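Local atomic coordinates of endoglucanase E-5 (Thermobifida fusca, PDB entry 2CKS), a protein that catalyses the endohydrolysis of beta-1,4-glucosidic linkages in cellulose, lichenin and cereal beta-D-glucans, here represented by its family 5 catalytic domain. Residues A[178-183]-A[211-216]; A[230-235]-A[297-302]. All blocks are in the same frame, centred on the assembly; numbering follows the deposited sequence.

Both contacts belong to a single (beta/alpha)8 barrel and follow one another along the chain without nesting or crossing. Contact 1 comes first: the loop after helix 173-176, which follows the fifth barrel strand, is met again at the start of helix 212-224, closing a loop that includes the sixth strand, 199-206. That helix leads directly into strand 227-233, the seventh, whose end opens contact 2. From there the chain passes through helix 245-258 and the eighth strand, 262-265, before helix 295-304 returns to complete contact 2. The first contact therefore joins neighbouring beta-alpha connections, while the second ties the last helix to the barrel wall; their centres lie about 19 Å apart.

Contact 1: A[178-183]-A[211-216]; sequences LGVSEG and RDNYLN
Val-180, in a short 3-10 turn, faces Tyr-214, in the first turn of helix 212-224, with their CA atoms 6.8 Å apart, and no hydrogen bond joins the two backbones. The setting is a (beta/alpha)8 barrel: segment 178-183 belongs to the connection beyond the fifth strand, and segment 211-216 begins the helix after the sixth, with Arg-211 at its N-cap.

The contact rests on a CH-pi interaction. Val-180 CG1 sits above the middle of the phenol ring, 3.6 Å from the ring centroid and 11° from the ring normal, so that it is nearly equidistant from all six ring carbons. This branch extends anti to the backbone N (chi1 174°), which carries it out from the turn and onto the ring. Valine suits the place, since a short, branched side chain allows the turn to approach the helix and still lays one methyl on the ring.

The Tyr-214 ring also stacks with that of His-210 and touches Phe-203 of the sixth strand and Tyr-251 of helix 245-258, so it belongs to a larger aromatic cluster. Beyond the ring, the phenol oxygen reaches the next residue of the turn, with Tyr-214 OH 3.6 Å from Ser-181 CB. The small serine admits this approach; in the conformer described here its hydroxyl is engaged with the carbonyl oxygen of Gly-174. The turn is fastened within itself by a backbone bond of 3.0 Å from Glu-182 N to Gly-179 O.

Asn-213 lies on the exposed side of the contact. In one of its two modelled conformers, its amide oxygen OD1 rests in van der Waals contact against Val-180 CG1, 3.7 Å away.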
loop_
_atom_site.group_PDB
_atom_site.type_symbol
_atom_site.label_atom_id
_atom_site.label_comp_id
_atom_site.label_asym_id
_atom_site.label_seq_id
_atom_site.Cartn_x
_atom_site.Cartn_y
_atom_site.Cartn_z
ATOM N N LEU A 178 2.134 -1.745 -13.478
ATOM C CA LEU A 178 2.623 -2.957 -14.134
ATOM C C LEU A 178 3.131 -2.644 -15.545
ATOM O O LEU A 178 3.083 -3.494 -16.438
ATOM C CB LEU A 178 1.549 -4.056 -14.159
ATOM C CG LEU A 178 1.099 -4.591 -12.790
ATOM C CD1 LEU A 178 -0.235 -5.301 -12.904
ATOM C CD2 LEU A 178 2.142 -5.515 -12.197
ATOM N N GLY A 179 3.619 -1.420 -15.735
ATOM C CA GLY A 179 4.109 -0.974 -17.025
ATOM C C GLY A 179 3.064 -0.406 -17.968
ATOM O O GLY A 179 3.432 0.140 -18.996
ATOM N N VAL A 180 1.779 -0.509 -17.637
ATOM C CA VAL A 180 0.718 -0.133 -18.582
ATOM C C VAL A 180 0.814 1.340 -19.018
ATOM O O VAL A 180 0.645 1.658 -20.196
ATOM C CB VAL A 180 -0.689 -0.435 -18.011
ATOM C CG1 VAL A 180 -1.786 0.089 -18.938
ATOM C CG2 VAL A 180 -0.868 -1.926 -17.777
ATOM N N SER A 181 1.102 2.223 -18.071
ATOM C CA SER A 181 1.153 3.657 -18.347
ATOM C C SER A 181 2.367 4.060 -19.189
ATOM O O SER A 181 2.397 5.165 -19.740
ATOM C CB SER A 181 1.150 4.446 -17.041
ATOM O OG SER A 181 2.431 4.445 -16.447
ATOM N N GLU A 182 3.353 3.169 -19.294
ATOM C CA GLU A 182 4.562 3.428 -20.092
ATOM C C GLU A 182 4.659 2.467 -21.285
ATOM O O GLU A 182 5.754 2.151 -21.759
ATOM C CB GLU A 182 5.809 3.381 -19.191
ATOM C CG GLU A 182 5.858 4.563 -18.219
ATOM C CD GLU A 182 7.072 4.587 -17.300
ATOM O OE1 GLU A 182 7.909 3.661 -17.374
ATOM O OE2 GLU A 182 7.182 5.552 -16.495
ATOM N N GLY A 183 3.501 2.006 -21.759
ATOM C CA GLY A 183 3.396 1.193 -22.962
ATOM C C GLY A 183 3.817 -0.263 -22.870
ATOM O O GLY A 183 4.105 -0.890 -23.889
ATOM N N ARG A 211 -9.182 2.266 -17.324
ATOM C CA ARG A 211 -10.322 1.485 -17.788
ATOM C C ARG A 211 -9.899 0.041 -18.083
ATOM O O ARG A 211 -9.099 -0.536 -17.352
ATOM C CB ARG A 211 -10.938 2.148 -19.034
ATOM C CG ARG A 211 -10.896 3.673 -19.079
ATOM C CD ARG A 211 -11.821 4.354 -18.104
ATOM N NE ARG A 211 -13.200 3.889 -18.226
ATOM C CZ ARG A 211 -14.150 4.118 -17.318
ATOM N NH1 ARG A 211 -13.881 4.826 -16.216
ATOM N NH2 ARG A 211 -15.375 3.635 -17.510
ATOM N N ASP A 212 -10.414 -0.546 -19.162
ATOM C CA ASP A 212 -10.270 -1.977 -19.395
ATOM C C ASP A 212 -8.831 -2.452 -19.595
ATOM O O ASP A 212 -8.512 -3.584 -19.238
ATOM C CB ASP A 212 -11.140 -2.411 -20.586
ATOM C CG ASP A 212 -12.623 -2.378 -20.264
ATOM O OD1 ASP A 212 -13.062 -1.450 -19.551
ATOM O OD2 ASP A 212 -13.434 -3.227 -20.688
ATOM N N ASN A 213 -7.970 -1.619 -20.172
ATOM C CA ASN A 213 -6.571 -2.009 -20.354
ATOM C C ASN A 213 -5.814 -2.154 -19.029
ATOM O O ASN A 213 -4.908 -2.973 -18.926
ATOM C CB ASN A 213 -5.820 -1.115 -21.366
ATOM C CG ASN A 213 -5.660 0.335 -20.908
ATOM O OD1 ASN A 213 -4.632 0.958 -21.174
ATOM N ND2 ASN A 213 -6.687 0.888 -20.271
ATOM N N TYR A 214 -6.200 -1.381 -18.020
ATOM C CA TYR A 214 -5.613 -1.517 -16.688
ATOM C C TYR A 214 -6.206 -2.724 -15.952
ATOM O O TYR A 214 -5.476 -3.488 -15.319
ATOM C CB TYR A 214 -5.809 -0.223 -15.884
ATOM C CG TYR A 214 -4.879 0.886 -16.305
ATOM C CD1 TYR A 214 -3.775 1.233 -15.535
ATOM C CD2 TYR A 214 -5.108 1.594 -17.471
ATOM C CE1 TYR A 214 -2.916 2.265 -15.934
ATOM C CE2 TYR A 214 -4.268 2.624 -17.872
ATOM C CZ TYR A 214 -3.173 2.949 -17.104
ATOM O OH TYR A 214 -2.344 3.970 -17.515
ATOM N N LEU A 215 -7.521 -2.896 -16.044
ATOM C CA LEU A 215 -8.200 -4.047 -15.447
ATOM C C LEU A 215 -7.663 -5.357 -16.033
ATOM O O LEU A 215 -7.379 -6.300 -15.305
ATOM C CB LEU A 215 -9.720 -3.930 -15.649
ATOM C CG LEU A 215 -10.610 -4.992 -15.007
ATOM C CD1 LEU A 215 -10.637 -4.816 -13.509
ATOM C CD2 LEU A 215 -12.024 -4.913 -15.576
ATOM N N ASN A 216 -7.517 -5.401 -17.349
ATOM C CA ASN A 216 -6.948 -6.568 -18.022
ATOM C C ASN A 216 -5.526 -6.894 -17.560
ATOM O O ASN A 216 -5.190 -8.065 -17.357
ATOM C CB ASN A 216 -6.968 -6.386 -19.547
ATOM C CG ASN A 216 -8.376 -6.479 -20.138
ATOM O OD1 ASN A 216 -9.290 -6.976 -19.507
ATOM N ND2 ASN A 216 -8.538 -5.994 -21.359
#

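Contact 2: A[230-235]-A[297-302]; sequences TEFGTE and GQWVRS
Trp-299 holds its CG anti to the backbone N (chi1 176°), sending the indole from helix 295-304 toward the barrel, while Phe-232 has its CG between the backbone N and the carbonyl carbon (chi1 80°), a torsion that turns the CE2 edge of its ring toward the indole. The backbones stay well apart, 9.3 Å between Thr-234 CA and Trp-299 CA, and the indole spans most of the distance.

The methyl of Thr-234 comes against one face of the indole in a CH-pi contact. CG2 is 3.7 Å from the centroid of the six-membered ring, 22° from its normal, and displaced toward the rim, where it is closest to Trp-299 CZ3 at 3.4 Å. Threonine serves two neighbours here: its methyl meets the tryptophan while OG1 hydrogen-bonds to Asn-243 OD1.

Phe-232 uses a different part of the indole. The two rings meet at their edges with their planes steeply inclined, Phe-232 CE2 standing 3.9 Å from Trp-299 CZ3, and Trp-299 CH2 lies in the phenylalanine plane. The phenylalanine also makes an edge-to-face contact with Trp-262 of the eighth strand. On the polar side of the indole, NE1 donates to Asp-249 OD1, fixing the rotation of a ring that also stacks with Phe-245. Were Trp-299 replaced by an alanine, Thr-234 CG2 and Phe-232 CE2 would probably face a gap and Asp-249 OD1 would lose this donor.

Side chains alternate along the strand: Phe-232 packs outward, whereas Glu-231 turns inward, where it ligates zinc and pairs with Arg-61. Glu-231, by similarity the nucleophile, sits at the C-terminal end of the seventh strand, and the probable proton donor Glu-139 follows the fourth, the pattern of clan GH-A (beta/alpha)8-barrel glycosidases, to which family 5 belongs.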
loop_
_atom_site.group_PDB
_atom_site.type_symbol
_atom_site.label_atom_id
_atom_site.label_comp_id
_atom_site.label_asym_id
_atom_site.label_seq_id
_atom_site.Cartn_x
_atom_site.Cartn_y
_atom_site.Cartn_z
ATOM N N THR A 230 -1.532 -1.664 -3.594
ATOM C CA THR A 230 -1.186 -0.837 -2.433
ATOM C C THR A 230 -1.764 0.575 -2.499
ATOM O O THR A 230 -1.748 1.291 -1.506
ATOM C CB THR A 230 0.334 -0.762 -2.219
ATOM O OG1 THR A 230 0.980 -0.367 -3.428
ATOM C CG2 THR A 230 0.925 -2.119 -1.902
ATOM N N GLU A 231 -2.292 0.968 -3.651
ATOM C CA GLU A 231 -2.899 2.281 -3.779
ATOM C C GLU A 231 -3.903 2.270 -4.915
ATOM O O GLU A 231 -3.556 1.945 -6.040
ATOM C CB GLU A 231 -1.815 3.312 -4.051
ATOM C CG GLU A 231 -2.250 4.738 -3.834
ATOM C CD GLU A 231 -1.130 5.707 -4.132
ATOM O OE1 GLU A 231 -1.291 6.522 -5.065
ATOM O OE2 GLU A 231 -0.096 5.642 -3.435
ATOM N N PHE A 232 -5.149 2.624 -4.622
ATOM C CA PHE A 232 -6.119 2.855 -5.691
ATOM C C PHE A 232 -7.144 3.891 -5.303
ATOM O O PHE A 232 -7.347 4.185 -4.128
ATOM C CB PHE A 232 -6.829 1.564 -6.125
ATOM C CG PHE A 232 -7.959 1.151 -5.219
ATOM C CD1 PHE A 232 -7.707 0.456 -4.061
ATOM C CD2 PHE A 232 -9.275 1.454 -5.536
ATOM C CE1 PHE A 232 -8.725 0.066 -3.230
ATOM C CE2 PHE A 232 -10.317 1.072 -4.683
ATOM C CZ PHE A 232 -10.030 0.371 -3.525
ATOM N N GLY A 233 -7.786 4.441 -6.318
ATOM C CA GLY A 233 -8.855 5.395 -6.133
ATOM C C GLY A 233 -10.008 5.085 -7.061
ATOM O O GLY A 233 -9.872 4.335 -8.033
ATOM N N THR A 234 -11.147 5.697 -6.761
ATOM C CA THR A 234 -12.336 5.570 -7.592
ATOM C C THR A 234 -12.487 6.757 -8.531
ATOM O O THR A 234 -13.377 6.753 -9.375
ATOM C CB THR A 234 -13.605 5.428 -6.719
ATOM O OG1 THR A 234 -13.714 6.532 -5.814
ATOM C CG2 THR A 234 -13.534 4.208 -5.825
ATOM N N GLU A 235 -11.615 7.754 -8.411
ATOM C CA GLU A 235 -11.717 8.971 -9.222
ATOM C C GLU A 235 -10.608 8.993 -10.275
ATOM O O GLU A 235 -10.157 7.936 -10.700
ATOM C CB GLU A 235 -11.746 10.223 -8.330
ATOM C CG GLU A 235 -10.494 10.472 -7.516
ATOM C CD GLU A 235 -10.399 9.555 -6.322
ATOM O OE1 GLU A 235 -9.426 8.777 -6.247
ATOM O OE2 GLU A 235 -11.328 9.590 -5.483
ATOM N N GLY A 297 -15.503 7.681 0.483
ATOM C CA GLY A 297 -15.389 7.191 1.845
ATOM C C GLY A 297 -16.513 6.252 2.240
ATOM O O GLY A 297 -16.274 5.194 2.806
ATOM N N GLN A 298 -17.749 6.631 1.946
ATOM C CA GLN A 298 -18.883 5.767 2.253
ATOM C C GLN A 298 -18.797 4.478 1.438
ATOM O O GLN A 298 -19.096 3.406 1.948
ATOM C CB GLN A 298 -20.224 6.460 2.011
ATOM C CG GLN A 298 -21.422 5.637 2.529
ATOM C CD GLN A 298 -21.255 5.143 3.978
ATOM O OE1 GLN A 298 -21.313 5.936 4.922
ATOM N NE2 GLN A 298 -21.024 3.831 4.146
ATOM N N TRP A 299 -18.360 4.600 0.187
ATOM C CA TRP A 299 -18.242 3.467 -0.720
ATOM C C TRP A 299 -17.240 2.462 -0.180
ATOM O O TRP A 299 -17.548 1.284 -0.080
ATOM C CB TRP A 299 -17.845 3.953 -2.116
ATOM C CG TRP A 299 -17.601 2.892 -3.116
ATOM C CD1 TRP A 299 -18.522 2.307 -3.927
ATOM C CD2 TRP A 299 -16.345 2.298 -3.439
ATOM N NE1 TRP A 299 -17.918 1.373 -4.737
ATOM C CE2 TRP A 299 -16.576 1.356 -4.463
ATOM C CE3 TRP A 299 -15.038 2.478 -2.979
ATOM C CZ2 TRP A 299 -15.554 0.589 -5.019
ATOM C CZ3 TRP A 299 -14.021 1.712 -3.536
ATOM C CH2 TRP A 299 -14.290 0.779 -4.537
ATOM N N VAL A 300 -16.053 2.920 0.205
ATOM C CA VAL A 300 -15.034 1.979 0.673
ATOM C C VAL A 300 -15.356 1.392 2.048
ATOM O O VAL A 300 -15.085 0.216 2.302
ATOM C CB VAL A 300 -13.592 2.568 0.624
ATOM C CG1 VAL A 300 -13.352 3.597 1.727
ATOM C CG2 VAL A 300 -12.572 1.472 0.730
ATOM N N ARG A 301 -15.937 2.203 2.926
ATOM C CA ARG A 301 -16.317 1.733 4.251
ATOM C C ARG A 301 -17.329 0.605 4.112
ATOM O O ARG A 301 -17.246 -0.395 4.817
ATOM C CB ARG A 301 -16.893 2.880 5.086
ATOM C CG ARG A 301 -17.177 2.522 6.533
ATOM C CD ARG A 301 -17.534 3.729 7.382
ATOM N NE ARG A 301 -18.046 3.356 8.700
ATOM C CZ ARG A 301 -19.278 2.911 8.951
ATOM N NH1 ARG A 301 -20.169 2.762 7.975
ATOM N NH2 ARG A 301 -19.620 2.611 10.203
ATOM N N SER A 302 -18.257 0.758 3.174
ATOM C CA SER A 302 -19.270 -0.260 2.931
ATOM C C SER A 302 -18.648 -1.545 2.389
ATOM O O SER A 302 -19.055 -2.629 2.786
ATOM C CB SER A 302 -20.339 0.272 1.991
ATOM O OG SER A 302 -21.145 1.199 2.693
#